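Epimerase domain-containing protein (Bacillus cereus HuA2-4, PDB 6ZLK) interconverts UDP-glucuronic acid and UDP-galacturonic acid by epimerising the sugar at C4, using a bound NAD. Local coordinates at residues Ala282-Ala287 against Leu291-Thr296; Ser128-Lys133 against Arg175-Tyr180; Arg192-Met197 against Ser255-Ile260. One frame throughout, in Å; residues are numbered along the deposited sequence.

Contact 1: residues Ala282-Ala287 against Leu291-Thr296; sequences ADISKA and LQYSPT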
loop_
_atom_site.group_PDB
_atom_site.type_symbol
_atom_site.label_atom_id
_atom_site.label_comp_id
_atom_site.label_asym_id
_atom_site.label_seq_id
_atom_site.Cartn_x
_atom_site.Cartn_y
_atom_site.Cartn_z
ATOM N N ALA A 282 13.220 -2.584 17.585
ATOM C CA ALA A 282 12.702 -1.203 17.542
ATOM C C ALA A 282 13.706 -0.257 18.200
ATOM O O ALA A 282 14.207 -0.533 19.283
ATOM C CB ALA A 282 11.379 -1.107 18.237
ATOM N N ASP A 283 13.889 0.911 17.598
ATOM C CA ASP A 283 14.351 2.094 18.334
ATOM C C ASP A 283 13.070 2.711 18.920
ATOM O O ASP A 283 12.193 3.198 18.129
ATOM C CB ASP A 283 15.007 3.073 17.367
ATOM C CG ASP A 283 15.613 4.282 18.040
ATOM O OD1 ASP A 283 15.216 4.592 19.171
ATOM O OD2 ASP A 283 16.513 4.903 17.401
ATOM N N ILE A 284 12.941 2.670 20.232
ATOM C CA ILE A 284 11.748 3.211 20.922
ATOM C C ILE A 284 12.094 4.570 21.543
ATOM O O ILE A 284 11.381 4.998 22.414
ATOM C CB ILE A 284 11.215 2.188 21.935
ATOM C CG1 ILE A 284 12.288 1.740 22.936
ATOM C CG2 ILE A 284 10.592 1.013 21.196
ATOM C CD1 ILE A 284 11.757 0.910 24.096
ATOM N N SER A 285 13.188 5.223 21.126
ATOM C CA SER A 285 13.524 6.584 21.622
ATOM C C SER A 285 12.430 7.626 21.397
ATOM O O SER A 285 12.167 8.431 22.313
ATOM C CB SER A 285 14.830 7.026 20.956
ATOM O OG SER A 285 15.782 5.998 21.098
ATOM N N LYS A 286 11.772 7.607 20.252
ATOM C CA LYS A 286 10.727 8.599 19.985
ATOM C C LYS A 286 9.565 8.378 20.972
ATOM O O LYS A 286 9.016 9.341 21.506
ATOM C CB LYS A 286 10.322 8.480 18.527
ATOM C CG LYS A 286 9.281 9.486 18.115
ATOM C CD LYS A 286 9.085 9.331 16.645
ATOM C CE LYS A 286 8.358 10.448 15.981
ATOM N NZ LYS A 286 8.096 10.138 14.556
ATOM N N ALA A 287 9.185 7.121 21.243
ATOM C CA ALA A 287 8.080 6.860 22.181
ATOM C C ALA A 287 8.445 7.355 23.582
ATOM O O ALA A 287 7.581 7.847 24.286
ATOM C CB ALA A 287 7.786 5.387 22.244
ATOM N N LEU A 291 5.802 9.999 24.583
ATOM C CA LEU A 291 4.783 9.269 25.374
ATOM C C LEU A 291 5.299 8.957 26.773
ATOM O O LEU A 291 4.521 8.405 27.533
ATOM C CB LEU A 291 4.379 7.974 24.695
ATOM C CG LEU A 291 3.987 8.082 23.230
ATOM C CD1 LEU A 291 3.650 6.703 22.717
ATOM C CD2 LEU A 291 2.837 9.066 23.023
ATOM N N GLN A 292 6.554 9.266 27.097
ATOM C CA GLN A 292 7.184 8.780 28.338
ATOM C C GLN A 292 7.045 7.256 28.395
ATOM O O GLN A 292 6.965 6.680 29.461
ATOM C CB GLN A 292 6.629 9.521 29.556
ATOM C CG GLN A 292 7.002 10.993 29.558
ATOM C CD GLN A 292 6.595 11.576 30.889
ATOM O OE1 GLN A 292 5.434 11.927 31.096
ATOM N NE2 GLN A 292 7.529 11.598 31.830
ATOM N N TYR A 293 7.118 6.602 27.238
ATOM C CA TYR A 293 7.059 5.126 27.156
ATOM C C TYR A 293 8.355 4.525 27.655
ATOM O O TYR A 293 9.462 4.875 27.227
ATOM C CB TYR A 293 6.772 4.711 25.715
ATOM C CG TYR A 293 6.676 3.220 25.551
ATOM C CD1 TYR A 293 5.645 2.530 26.168
ATOM C CD2 TYR A 293 7.579 2.525 24.764
ATOM C CE1 TYR A 293 5.579 1.155 26.069
ATOM C CE2 TYR A 293 7.499 1.147 24.640
ATOM C CZ TYR A 293 6.455 0.488 25.241
ATOM O OH TYR A 293 6.352 -0.868 25.088
ATOM N N SER A 294 8.225 3.511 28.472
ATOM C CA SER A 294 9.383 2.702 28.887
ATOM C C SER A 294 8.856 1.319 29.211
ATOM O O SER A 294 8.067 1.188 30.137
ATOM C CB SER A 294 10.075 3.360 30.063
ATOM O OG SER A 294 11.053 2.487 30.617
ATOM N N PRO A 295 9.192 0.271 28.414
ATOM C CA PRO A 295 8.660 -1.062 28.695
ATOM C C PRO A 295 9.324 -1.564 29.966
ATOM O O PRO A 295 10.508 -1.351 30.126
ATOM C CB PRO A 295 8.993 -1.874 27.434
ATOM C CG PRO A 295 10.235 -1.195 26.902
ATOM C CD PRO A 295 10.064 0.287 27.232
ATOM N N THR A 296 8.553 -2.159 30.856
ATOM C CA THR A 296 9.026 -2.601 32.191
ATOM C C THR A 296 8.913 -4.107 32.380
ATOM O O THR A 296 9.462 -4.622 33.374
ATOM C CB THR A 296 8.271 -1.833 33.280
ATOM O OG1 THR A 296 6.881 -2.130 33.169
ATOM C CG2 THR A 296 8.552 -0.355 33.156
HETATM O O HOH W 1 10.971 3.962 25.164
#
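The end of I284 touches the ring of P295: CD1 of I284 lies 3.6 Å from CD of P295, and CG of that ring is almost as near. The isoleucine gets there because CG1 sits between its backbone N and carbonyl carbon (chi1 55°) and the chain then runs out extended. Next to this pair is the ring of Y293, approached obliquely by I284 CD1 and by the methyl of A287, whose CB is 3.7 Å from Y293 CB. Y293, its CG turned away from the backbone N (chi1 -179°), runs past the A287 methyl, and one face of its ring carries the backbone N of P295 near the rim. The phenol OH is hydrogen-bonded to the carbonyl of G243, while I242 and D220 also touch this side chain.

The polar side of the contact is backbone. A287 O takes two N-H groups, from L291 N at 2.8 Å and from Y293 N at 3.2 Å, and they come from opposite faces of its carbonyl plane. The Y293 bond is the straighter at its hydrogen (166°), although its donor stands well above that plane. Between them Q292 turns with positive phi, so the chain leaves helix 285-291 by folding back over its last turn. At the other end, D283 OD1 accepts from S285 N at 2.9 Å, an Asx turn just where the helix starts. One water donates to both I284 O and Y293 O. Two N-H groups and a shared water thus give partners to three carbonyl oxygens at this reversal, while the side chains of I284, A287, Y293 and P295 meet through carbon alone.

Contact 2: residues Ser128-Lys133 against Arg175-Tyr180; sequences SVYGEK and RYFTVY. With UGA (uridine-5'-diphosphate-glucuronic acid), chain F.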
loop_
_atom_site.group_PDB
_atom_site.type_symbol
_atom_site.label_atom_id
_atom_site.label_comp_id
_atom_site.label_asym_id
_atom_site.label_seq_id
_atom_site.Cartn_x
_atom_site.Cartn_y
_atom_site.Cartn_z
ATOM N N SER A 128 6.037 -5.064 10.777
ATOM C CA SER A 128 6.098 -5.753 9.462
ATOM C C SER A 128 6.235 -4.775 8.315
ATOM O O SER A 128 6.567 -5.237 7.227
ATOM C CB SER A 128 4.922 -6.636 9.270
ATOM O OG SER A 128 5.004 -7.709 10.192
ATOM N N VAL A 129 6.011 -3.484 8.517
ATOM C CA VAL A 129 6.177 -2.524 7.393
ATOM C C VAL A 129 7.660 -2.359 7.080
ATOM O O VAL A 129 7.961 -1.969 5.936
ATOM C CB VAL A 129 5.530 -1.155 7.653
ATOM C CG1 VAL A 129 4.029 -1.262 7.950
ATOM C CG2 VAL A 129 6.268 -0.338 8.683
ATOM N N TYR A 130 8.553 -2.604 8.036
ATOM C CA TYR A 130 9.986 -2.306 7.841
ATOM C C TYR A 130 10.611 -3.308 6.867
ATOM O O TYR A 130 11.437 -2.865 6.034
ATOM C CB TYR A 130 10.766 -2.293 9.130
ATOM C CG TYR A 130 10.461 -1.105 10.000
ATOM C CD1 TYR A 130 11.013 0.136 9.725
ATOM C CD2 TYR A 130 9.659 -1.209 11.121
ATOM C CE1 TYR A 130 10.754 1.229 10.533
ATOM C CE2 TYR A 130 9.394 -0.128 11.939
ATOM C CZ TYR A 130 9.948 1.103 11.647
ATOM O OH TYR A 130 9.610 2.133 12.472
ATOM N N GLY A 131 10.286 -4.592 7.001
ATOM C CA GLY A 131 11.028 -5.638 6.276
ATOM C C GLY A 131 12.337 -5.974 6.969
ATOM O O GLY A 131 12.342 -6.019 8.210
ATOM N N GLU A 132 13.378 -6.310 6.213
ATOM C CA GLU A 132 14.676 -6.730 6.790
ATOM C C GLU A 132 15.563 -5.511 6.924
ATOM O O GLU A 132 15.947 -4.962 5.906
ATOM C CB GLU A 132 15.420 -7.787 5.958
ATOM C CG GLU A 132 16.511 -8.472 6.774
ATOM C CD GLU A 132 16.017 -9.435 7.855
ATOM O OE1 GLU A 132 15.501 -10.505 7.453
ATOM O OE2 GLU A 132 16.121 -9.110 9.106
ATOM N N LYS A 133 15.934 -5.152 8.150
ATOM C CA LYS A 133 16.884 -4.053 8.427
ATOM C C LYS A 133 17.922 -4.547 9.444
ATOM O O LYS A 133 17.608 -5.447 10.246
ATOM C CB LYS A 133 16.125 -2.829 8.944
ATOM C CG LYS A 133 14.939 -2.376 8.083
ATOM C CD LYS A 133 15.361 -1.561 6.883
ATOM C CE LYS A 133 14.201 -0.917 6.150
ATOM N NZ LYS A 133 14.620 -0.363 4.837
ATOM N N ARG A 175 3.430 1.795 15.584
ATOM C CA ARG A 175 3.944 0.521 15.035
ATOM C C ARG A 175 4.306 -0.407 16.179
ATOM O O ARG A 175 5.372 -0.251 16.828
ATOM C CB ARG A 175 5.181 0.749 14.155
ATOM C CG ARG A 175 4.841 1.476 12.876
ATOM C CD ARG A 175 6.111 1.821 12.129
ATOM N NE ARG A 175 5.755 2.381 10.837
ATOM C CZ ARG A 175 6.614 2.999 10.023
ATOM N NH1 ARG A 175 7.872 3.147 10.353
ATOM N NH2 ARG A 175 6.215 3.496 8.874
ATOM N N TYR A 176 3.450 -1.372 16.432
ATOM C CA TYR A 176 3.763 -2.438 17.415
ATOM C C TYR A 176 4.778 -3.448 16.881
ATOM O O TYR A 176 4.763 -3.822 15.723
ATOM C CB TYR A 176 2.470 -3.198 17.697
ATOM C CG TYR A 176 1.355 -2.481 18.420
ATOM C CD1 TYR A 176 1.474 -1.246 19.050
ATOM C CD2 TYR A 176 0.096 -3.060 18.414
ATOM C CE1 TYR A 176 0.421 -0.664 19.719
ATOM C CE2 TYR A 176 -0.984 -2.456 19.032
ATOM C CZ TYR A 176 -0.822 -1.281 19.732
ATOM O OH TYR A 176 -1.903 -0.718 20.377
ATOM N N PHE A 177 5.611 -3.940 17.786
ATOM C CA PHE A 177 6.539 -5.072 17.579
ATOM C C PHE A 177 6.093 -6.279 18.411
ATOM O O PHE A 177 5.991 -6.257 19.679
ATOM C CB PHE A 177 7.944 -4.657 17.975
ATOM C CG PHE A 177 8.592 -3.641 17.063
ATOM C CD1 PHE A 177 8.060 -2.383 16.843
ATOM C CD2 PHE A 177 9.733 -4.012 16.378
ATOM C CE1 PHE A 177 8.669 -1.527 15.943
ATOM C CE2 PHE A 177 10.367 -3.141 15.496
ATOM C CZ PHE A 177 9.814 -1.900 15.264
ATOM N N THR A 178 5.850 -7.350 17.704
ATOM C CA THR A 178 5.472 -8.704 18.164
ATOM C C THR A 178 4.952 -8.668 19.599
ATOM O O THR A 178 5.685 -8.978 20.533
ATOM C CB THR A 178 6.606 -9.710 17.947
ATOM O OG1 THR A 178 7.077 -9.534 16.598
ATOM C CG2 THR A 178 6.052 -11.107 18.156
ATOM N N VAL A 179 3.642 -8.540 19.714
ATOM C CA VAL A 179 3.054 -8.433 21.070
ATOM C C VAL A 179 2.770 -9.841 21.598
ATOM O O VAL A 179 2.305 -10.707 20.852
ATOM C CB VAL A 179 1.799 -7.548 21.017
ATOM C CG1 VAL A 179 1.162 -7.391 22.377
ATOM C CG2 VAL A 179 2.150 -6.201 20.391
ATOM N N TYR A 180 3.008 -10.065 22.892
ATOM C CA TYR A 180 2.739 -11.389 23.476
ATOM C C TYR A 180 2.111 -11.187 24.850
ATOM O O TYR A 180 2.060 -10.069 25.397
ATOM C CB TYR A 180 4.008 -12.216 23.483
ATOM C CG TYR A 180 4.926 -11.834 24.607
ATOM C CD1 TYR A 180 5.740 -10.723 24.527
ATOM C CD2 TYR A 180 4.968 -12.577 25.767
ATOM C CE1 TYR A 180 6.579 -10.366 25.581
ATOM C CE2 TYR A 180 5.785 -12.242 26.825
ATOM C CZ TYR A 180 6.614 -11.150 26.733
ATOM O OH TYR A 180 7.340 -10.849 27.847
HETATM C "C1'" UGA F . 3.470 -10.688 14.982
HETATM C "C2'" UGA F . 1.976 -10.651 14.700
HETATM O "O2'" UGA F . 1.585 -11.955 14.287
HETATM C "C3'" UGA F . 1.609 -9.658 13.623
HETATM O "O3'" UGA F . 0.185 -9.530 13.629
HETATM C "C4'" UGA F . 2.261 -8.304 13.846
HETATM O "O4'" UGA F . 2.013 -7.481 12.699
HETATM C "C5'" UGA F . 3.774 -8.477 14.059
HETATM O "O5'" UGA F . 4.000 -9.384 15.142
HETATM C "C6'" UGA F . 4.579 -7.201 14.359
HETATM O "O'P" UGA F . 4.306 -6.162 13.803
HETATM O "O'Q" UGA F . 5.519 -7.259 15.105
HETATM P PB UGA F . 5.473 -12.171 14.156
HETATM O O1B UGA F . 6.596 -11.319 14.571
HETATM O O2B UGA F . 5.563 -13.042 12.954
HETATM O O3B UGA F . 4.077 -11.415 13.934
HETATM O O3A UGA F . 5.078 -13.031 15.441
HETATM P PA UGA F . 4.954 -14.576 15.822
HETATM O O1A UGA F . 3.858 -15.149 15.036
HETATM O O2A UGA F . 4.929 -14.639 17.293
HETATM O O5D UGA F . 6.343 -15.180 15.267
HETATM C C5D UGA F . 7.608 -14.815 15.782
HETATM C C4D UGA F . 8.626 -15.765 15.227
HETATM O O4D UGA F . 8.293 -17.129 15.585
HETATM C C3D UGA F . 8.755 -15.751 13.701
HETATM O O3D UGA F . 10.157 -15.603 13.460
HETATM C C2D UGA F . 8.215 -17.109 13.247
HETATM O O2D UGA F . 9.058 -17.681 12.260
HETATM C C1D UGA F . 8.417 -17.989 14.474
HETATM N N1 UGA F . 7.435 -19.072 14.624
HETATM C C6 UGA F . 6.090 -18.823 14.639
HETATM C C2 UGA F . 7.952 -20.331 14.896
HETATM O O2 UGA F . 9.150 -20.591 14.875
HETATM N N3 UGA F . 7.015 -21.271 15.182
HETATM C C4 UGA F . 5.651 -21.099 15.213
HETATM O O4 UGA F . 4.950 -22.079 15.453
HETATM C C5 UGA F . 5.187 -19.773 14.899
#
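R175 and Y130 cover most of this contact, which sits in the Rossmann-type domain of an NAD-dependent epimerase, where the loop after strand 120-126 meets the neighbouring parallel strand 171-180. R175 leaves the strand extended from CG to NE and brings NH1 to the phenol oxygen: NH1 donates to Y130 OH at 2.9 Å (154°). The hydroxyl lies at the edge of the guanidinium, practically in its plane, while the tyrosine ring stands almost perpendicular to that plane, 83° apart. V129 closes over one guanidinium face, its CG2 3.5 Å from R175 NE. The charge has a second partner, since NH2 makes a salt bridge to E157 on helix 148-167, and Y130 OH also bonds to N241. These contacts fix the rotation of the buried guanidinium and pair its charge with E157.

On its other flank the Y130 ring crosses F177 at about a right angle, CE2 against CZ at 3.8 Å. Just past F177, in the break of the strand, the chain reaches the substrate. S128, Y176, F177 and T178 all belong to the UDP-glucuronic acid pocket, and Y176, T178 and V179 also line the NAD pocket, with V179 N bonded to the cofactor's nicotinamide amide oxygen. The sugar carboxylate is met by the backbone right after F177: T178 N donates to O'Q of UDP-glucuronic acid at 2.6 Å, with an N-H...O angle of 160°.

Contact 3: residues Arg192-Met197 against Ser255-Ile260; sequences RLIKQM and SMLEKI. With UGA (uridine-5'-diphosphate-glucuronic acid), chain F.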
loop_
_atom_site.group_PDB
_atom_site.type_symbol
_atom_site.label_atom_id
_atom_site.label_comp_id
_atom_site.label_asym_id
_atom_site.label_seq_id
_atom_site.Cartn_x
_atom_site.Cartn_y
_atom_site.Cartn_z
ATOM N N ARG A 192 1.416 -20.986 20.263
ATOM C CA ARG A 192 1.659 -22.326 19.661
ATOM C C ARG A 192 2.672 -23.109 20.468
ATOM O O ARG A 192 2.422 -24.322 20.712
ATOM C CB ARG A 192 2.052 -22.239 18.172
ATOM C CG ARG A 192 0.948 -21.715 17.283
ATOM C CD ARG A 192 1.374 -21.368 15.857
ATOM N NE ARG A 192 2.196 -22.436 15.272
ATOM C CZ ARG A 192 1.697 -23.512 14.689
ATOM N NH1 ARG A 192 0.385 -23.622 14.531
ATOM N NH2 ARG A 192 2.506 -24.482 14.273
ATOM N N LEU A 193 3.834 -22.529 20.749
ATOM C CA LEU A 193 4.961 -23.225 21.377
ATOM C C LEU A 193 4.569 -23.654 22.778
ATOM O O LEU A 193 4.932 -24.748 23.162
ATOM C CB LEU A 193 6.183 -22.305 21.407
ATOM C CG LEU A 193 6.771 -22.041 20.030
ATOM C CD1 LEU A 193 7.840 -20.964 20.139
ATOM C CD2 LEU A 193 7.395 -23.304 19.445
ATOM N N ILE A 194 3.880 -22.795 23.532
ATOM C CA ILE A 194 3.514 -23.161 24.929
ATOM C C ILE A 194 2.486 -24.288 24.866
ATOM O O ILE A 194 2.629 -25.233 25.683
ATOM C CB ILE A 194 3.020 -21.932 25.704
ATOM C CG1 ILE A 194 4.120 -20.898 25.917
ATOM C CG2 ILE A 194 2.385 -22.372 27.016
ATOM C CD1 ILE A 194 3.582 -19.490 26.230
ATOM N N LYS A 195 1.536 -24.211 23.972
ATOM C CA LYS A 195 0.475 -25.217 23.801
ATOM C C LYS A 195 1.180 -26.535 23.459
ATOM O O LYS A 195 0.858 -27.577 24.098
ATOM C CB LYS A 195 -0.539 -24.817 22.724
ATOM C CG LYS A 195 -1.700 -25.786 22.542
ATOM C CD LYS A 195 -2.633 -25.373 21.440
ATOM C CE LYS A 195 -3.919 -26.155 21.446
ATOM N NZ LYS A 195 -3.642 -27.556 21.111
ATOM N N GLN A 196 2.109 -26.528 22.489
ATOM C CA GLN A 196 2.845 -27.753 22.106
ATOM C C GLN A 196 3.607 -28.250 23.329
ATOM O O GLN A 196 3.588 -29.479 23.546
ATOM C CB GLN A 196 3.749 -27.474 20.899
ATOM C CG GLN A 196 2.973 -27.191 19.636
ATOM C CD GLN A 196 3.783 -26.406 18.618
ATOM O OE1 GLN A 196 4.930 -26.018 18.884
ATOM N NE2 GLN A 196 3.163 -26.138 17.485
ATOM N N MET A 197 4.309 -27.384 24.067
ATOM C CA MET A 197 5.113 -27.821 25.230
ATOM C C MET A 197 4.201 -28.465 26.272
ATOM O O MET A 197 4.590 -29.556 26.786
ATOM C CB MET A 197 5.849 -26.640 25.843
ATOM C CG MET A 197 6.804 -27.033 26.937
ATOM S SD MET A 197 7.911 -25.675 27.374
ATOM C CE MET A 197 8.724 -25.309 25.819
ATOM N N SER A 255 14.098 -21.942 25.664
ATOM C CA SER A 255 14.878 -22.240 26.897
ATOM C C SER A 255 14.200 -21.637 28.115
ATOM O O SER A 255 14.136 -22.300 29.141
ATOM C CB SER A 255 16.279 -21.796 26.807
ATOM O OG SER A 255 16.898 -22.557 25.799
ATOM N N MET A 256 13.711 -20.422 27.993
ATOM C CA MET A 256 13.052 -19.757 29.124
ATOM C C MET A 256 11.783 -20.530 29.448
ATOM O O MET A 256 11.506 -20.683 30.654
ATOM C CB MET A 256 12.688 -18.328 28.724
ATOM C CG MET A 256 13.939 -17.517 28.481
ATOM S SD MET A 256 13.511 -15.826 28.063
ATOM C CE MET A 256 13.281 -15.313 29.759
ATOM N N LEU A 257 11.072 -21.044 28.449
ATOM C CA LEU A 257 9.809 -21.773 28.686
ATOM C C LEU A 257 10.139 -23.123 29.332
ATOM O O LEU A 257 9.332 -23.579 30.156
ATOM C CB LEU A 257 9.024 -21.943 27.381
ATOM C CG LEU A 257 8.300 -20.683 26.890
ATOM C CD1 LEU A 257 7.786 -20.941 25.485
ATOM C CD2 LEU A 257 7.188 -20.290 27.821
ATOM N N GLU A 258 11.211 -23.766 28.906
ATOM C CA GLU A 258 11.660 -25.032 29.555
ATOM C C GLU A 258 11.933 -24.767 31.031
ATOM O O GLU A 258 11.530 -25.645 31.859
ATOM C CB GLU A 258 12.899 -25.574 28.847
ATOM C CG GLU A 258 12.545 -26.162 27.493
ATOM C CD GLU A 258 13.732 -26.669 26.703
ATOM O OE1 GLU A 258 14.828 -26.067 26.806
ATOM O OE2 GLU A 258 13.539 -27.670 25.971
ATOM N N LYS A 259 12.575 -23.656 31.369
ATOM C CA LYS A 259 12.881 -23.373 32.799
ATOM C C LYS A 259 11.558 -23.143 33.550
ATOM O O LYS A 259 11.408 -23.682 34.675
ATOM C CB LYS A 259 13.919 -22.268 32.973
ATOM C CG LYS A 259 13.496 -20.874 32.547
ATOM C CD LYS A 259 14.497 -19.734 32.840
ATOM C CE LYS A 259 13.996 -18.355 32.407
ATOM N NZ LYS A 259 12.508 -18.285 32.349
ATOM N N ILE A 260 10.579 -22.472 32.937
ATOM C CA ILE A 260 9.258 -22.185 33.573
ATOM C C ILE A 260 8.448 -23.457 33.750
ATOM O O ILE A 260 7.891 -23.659 34.859
ATOM C CB ILE A 260 8.481 -21.141 32.750
ATOM C CG1 ILE A 260 9.143 -19.780 32.853
ATOM C CG2 ILE A 260 7.020 -21.103 33.183
ATOM C CD1 ILE A 260 8.691 -18.748 31.796
HETATM C "C1'" UGA F . 3.470 -10.688 14.982
HETATM C "C2'" UGA F . 1.976 -10.651 14.700
HETATM O "O2'" UGA F . 1.585 -11.955 14.287
HETATM C "C3'" UGA F . 1.609 -9.658 13.623
HETATM O "O3'" UGA F . 0.185 -9.530 13.629
HETATM C "C4'" UGA F . 2.261 -8.304 13.846
HETATM O "O4'" UGA F . 2.013 -7.481 12.699
HETATM C "C5'" UGA F . 3.774 -8.477 14.059
HETATM O "O5'" UGA F . 4.000 -9.384 15.142
HETATM C "C6'" UGA F . 4.579 -7.201 14.359
HETATM O "O'P" UGA F . 4.306 -6.162 13.803
HETATM O "O'Q" UGA F . 5.519 -7.259 15.105
HETATM P PB UGA F . 5.473 -12.171 14.156
HETATM O O1B UGA F . 6.596 -11.319 14.571
HETATM O O2B UGA F . 5.563 -13.042 12.954
HETATM O O3B UGA F . 4.077 -11.415 13.934
HETATM O O3A UGA F . 5.078 -13.031 15.441
HETATM P PA UGA F . 4.954 -14.576 15.822
HETATM O O1A UGA F . 3.858 -15.149 15.036
HETATM O O2A UGA F . 4.929 -14.639 17.293
HETATM O O5D UGA F . 6.343 -15.180 15.267
HETATM C C5D UGA F . 7.608 -14.815 15.782
HETATM C C4D UGA F . 8.626 -15.765 15.227
HETATM O O4D UGA F . 8.293 -17.129 15.585
HETATM C C3D UGA F . 8.755 -15.751 13.701
HETATM O O3D UGA F . 10.157 -15.603 13.460
HETATM C C2D UGA F . 8.215 -17.109 13.247
HETATM O O2D UGA F . 9.058 -17.681 12.260
HETATM C C1D UGA F . 8.417 -17.989 14.474
HETATM N N1 UGA F . 7.435 -19.072 14.624
HETATM C C6 UGA F . 6.090 -18.823 14.639
HETATM C C2 UGA F . 7.952 -20.331 14.896
HETATM O O2 UGA F . 9.150 -20.591 14.875
HETATM N N3 UGA F . 7.015 -21.271 15.182
HETATM C C4 UGA F . 5.651 -21.099 15.213
HETATM O O4 UGA F . 4.950 -22.079 15.453
HETATM C C5 UGA F . 5.187 -19.773 14.899
#
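L257 carries the contact, pointing from helix 250-261 into helix 189-198, where I194 and M197 receive it. The turn that begins at S255 and M256 looks elsewhere: M256 lies against L303 of helix 299-313. L257 follows, with CG anti to its carbonyl carbon (chi1 -76°), and its two methyls straddle one atom, CD1 and CD2 each lying 3.7 Å from I194 CG1. The two side chains cross at about a right angle. Nearer the backbone, L257 CB is touched by the methyl of M197, CE at 3.7 Å. M197 leaves its helix extended and bends only at its last torsion, which lays CE on that carbon.

At E258 the approach is looser, M197 CE standing 4.3 Å from E258 CG, and the carboxylate turns to the backbone N of A265 through OE2. I260 points toward the other helix but packs on L303. Helix 299-313 also supplies E306 and I310 to I194, so three helices share this apolar seam.

The opposite side of helix 189-198 holds the substrate: R192, bent at chi3, donates NE to O4 of the uracil of UDP-glucuronic acid at 2.8 Å and nearly straight (176°). The short segments cross at -41°, their axes 11.2 Å apart. It is an oblique helix pair in the smaller, substrate-binding C-terminal domain of the extended short-chain dehydrogenase/reductase fold, with one uracil-binding residue, R192, on one of its helices.

Contact 2 is the most central of the three and fully buried, joining a loop to a strand beside NAD and the sugar; contact 3 is also buried but lies far out, while contact 1 is partly open. Contacts 1 and 2 touch, A282 CB resting on F177 CZ at 3.5 Å, and strand 239-242 packs on both. Contacts 2 and 3 do not meet, yet both reach UDP-glucuronic acid, at its carboxylate end and at its uracil respectively. Their chemistry follows their place: a charged, hydrogen-bonded arginine reaching from the central sheet to a loop, purely apolar packing between helices, and backbone bonds with a shared water at the chain reversal.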